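Local coordinates for protein alpha-L-rhamnosidase (Aspergillus terreus, PDB 6GSZ) that probably hydrolyses terminal non-reducing alpha-L-rhamnose residues from alpha-L-rhamnosides, as a calcium-binding glycoside hydrolase, at residues Asp544-Met547 against Leu548-Tyr552. Numbering follows the deposited sequence.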
loop_
_atom_site.group_PDB
_atom_site.type_symbol
_atom_site.label_atom_id
_atom_site.label_comp_id
_atom_site.label_asym_id
_atom_site.label_seq_id
_atom_site.Cartn_x
_atom_site.Cartn_y
_atom_site.Cartn_z
ATOM N N ASP A 544 -4.592 0.515 -17.004
ATOM C CA ASP A 544 -3.461 -0.112 -17.642
ATOM C C ASP A 544 -3.850 -1.482 -18.239
ATOM O O ASP A 544 -4.015 -2.449 -17.483
ATOM C CB ASP A 544 -2.334 -0.235 -16.624
ATOM C CG ASP A 544 -1.070 -0.776 -17.243
ATOM O OD1 ASP A 544 -1.129 -1.434 -18.278
ATOM O OD2 ASP A 544 -0.012 -0.626 -16.586
ATOM N N LYS A 545 -4.001 -1.562 -19.570
ATOM C CA LYS A 545 -4.440 -2.796 -20.221
ATOM C C LYS A 545 -3.370 -3.897 -20.122
ATOM O O LYS A 545 -3.699 -5.067 -20.136
ATOM C CB LYS A 545 -4.863 -2.515 -21.679
ATOM C CG LYS A 545 -6.182 -1.760 -21.787
ATOM C CD LYS A 545 -7.017 -2.000 -23.050
ATOM C CE LYS A 545 -7.999 -0.867 -23.244
ATOM N NZ LYS A 545 -7.297 0.425 -23.420
ATOM N N VAL A 546 -2.087 -3.512 -20.120
ATOM C CA VAL A 546 -0.991 -4.487 -20.018
ATOM C C VAL A 546 -1.031 -5.193 -18.656
ATOM O O VAL A 546 -0.914 -6.424 -18.580
ATOM C CB VAL A 546 0.379 -3.846 -20.310
ATOM C CG1 VAL A 546 1.524 -4.821 -20.020
ATOM C CG2 VAL A 546 0.420 -3.357 -21.738
ATOM N N MET A 547 -1.199 -4.398 -17.601
ATOM C CA MET A 547 -1.281 -4.960 -16.290
ATOM C C MET A 547 -2.556 -5.817 -16.124
ATOM O O MET A 547 -2.546 -6.872 -15.483
ATOM C CB MET A 547 -1.159 -3.838 -15.260
ATOM C CG MET A 547 -1.149 -4.315 -13.877
ATOM S SD MET A 547 -0.479 -3.088 -12.713
ATOM C CE MET A 547 -1.597 -1.713 -12.948
ATOM N N LEU A 548 -3.658 -5.374 -16.743
ATOM C CA LEU A 548 -4.890 -6.195 -16.675
ATOM C C LEU A 548 -4.664 -7.556 -17.343
ATOM O O LEU A 548 -5.032 -8.605 -16.808
ATOM C CB LEU A 548 -6.052 -5.446 -17.323
ATOM C CG LEU A 548 -7.406 -6.137 -17.198
ATOM C CD1 LEU A 548 -7.834 -6.269 -15.764
ATOM C CD2 LEU A 548 -8.471 -5.368 -17.985
ATOM N N GLU A 549 -3.989 -7.550 -18.501
ATOM C CA GLU A 549 -3.664 -8.808 -19.175
ATOM C C GLU A 549 -2.741 -9.686 -18.305
ATOM O O GLU A 549 -2.995 -10.893 -18.230
ATOM C CB GLU A 549 -3.002 -8.554 -20.525
ATOM C CG GLU A 549 -2.724 -9.803 -21.322
ATOM C CD GLU A 549 -3.949 -10.479 -21.896
ATOM O OE1 GLU A 549 -4.807 -9.758 -22.447
ATOM O OE2 GLU A 549 -4.022 -11.735 -21.809
ATOM N N GLU A 550 -1.719 -9.111 -17.646
ATOM C CA GLU A 550 -0.839 -9.983 -16.824
ATOM C C GLU A 550 -1.593 -10.566 -15.631
ATOM O O GLU A 550 -1.225 -11.663 -15.155
ATOM C CB GLU A 550 0.440 -9.234 -16.480
ATOM C CG GLU A 550 0.417 -8.358 -15.277
ATOM C CD GLU A 550 1.571 -7.365 -15.187
ATOM O OE1 GLU A 550 2.121 -7.003 -16.277
ATOM O OE2 GLU A 550 1.870 -6.917 -14.050
ATOM N N GLN A 551 -2.619 -9.863 -15.151
ATOM C CA GLN A 551 -3.412 -10.281 -13.991
ATOM C C GLN A 551 -4.586 -11.203 -14.376
ATOM O O GLN A 551 -5.273 -11.748 -13.500
ATOM C CB GLN A 551 -3.843 -9.053 -13.197
ATOM C CG GLN A 551 -2.647 -8.376 -12.547
ATOM C CD GLN A 551 -2.866 -6.949 -12.110
ATOM O OE1 GLN A 551 -3.996 -6.455 -12.078
ATOM N NE2 GLN A 551 -1.786 -6.268 -11.740
ATOM N N TYR A 552 -4.835 -11.348 -15.679
ATOM C CA TYR A 552 -5.963 -12.102 -16.138
ATOM C C TYR A 552 -5.907 -13.576 -15.770
ATOM O O TYR A 552 -6.928 -14.134 -15.300
ATOM C CB TYR A 552 -6.145 -11.964 -17.651
ATOM C CG TYR A 552 -7.400 -12.612 -18.165
ATOM C CD1 TYR A 552 -8.638 -12.047 -17.920
ATOM C CD2 TYR A 552 -7.368 -13.806 -18.860
ATOM C CE1 TYR A 552 -9.800 -12.592 -18.433
ATOM C CE2 TYR A 552 -8.531 -14.386 -19.363
ATOM C CZ TYR A 552 -9.753 -13.792 -19.122
ATOM O OH TYR A 552 -10.909 -14.333 -19.632
#
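M547 and Q551 run alongside each other, one helical turn apart, on the same flank of the helix. M547 is modelled in two conformers. In the one described, CG is anti to the backbone N (chi1 -177°) and chi2 is nearly extended, which carries SD alongside the Q551 amide. The bend at chi3 only turns the CE methyl. Q551 turns CG beside its own backbone N and then runs extended, which carries the amide back along M547. Q551 CG also rests 3.3 Å from M547 O. The same M547 O accepts from Q551 N, 3.0 Å away.

E550 comes to M547 from another side. Its CG stands between the backbone N and the carbonyl carbon (chi1 86°), and the extended chain lays the carboxylate back over the preceding turn. E550 CG comes to 3.3 Å from M547 O. The carboxylate is paired by OE1 with R492 of helix 488-503.

These are the N-cap and first two turns of helix 545-562, in the six-hairpin glycosidase domain, the catalytic (alpha/alpha)6 barrel of the family. D544 is the N-cap. Its OD1 accepts from M547 N at 3.0 Å, nearly straight at 168°, with the donor above the carboxylate plane. R24 forms a salt bridge to OD1 of this buried carboxylate and H11 a hydrogen bond to OD2, so the cap ties the helix start to the N-terminal immunoglobulin-like domain. D544 O opens the i to i+4 ladder by accepting from L548 N at 3.0 Å. L548 heads away from this turn and packs on I616 of helix 598-619. M547 and Q551 both touch L538 of helix 530-542.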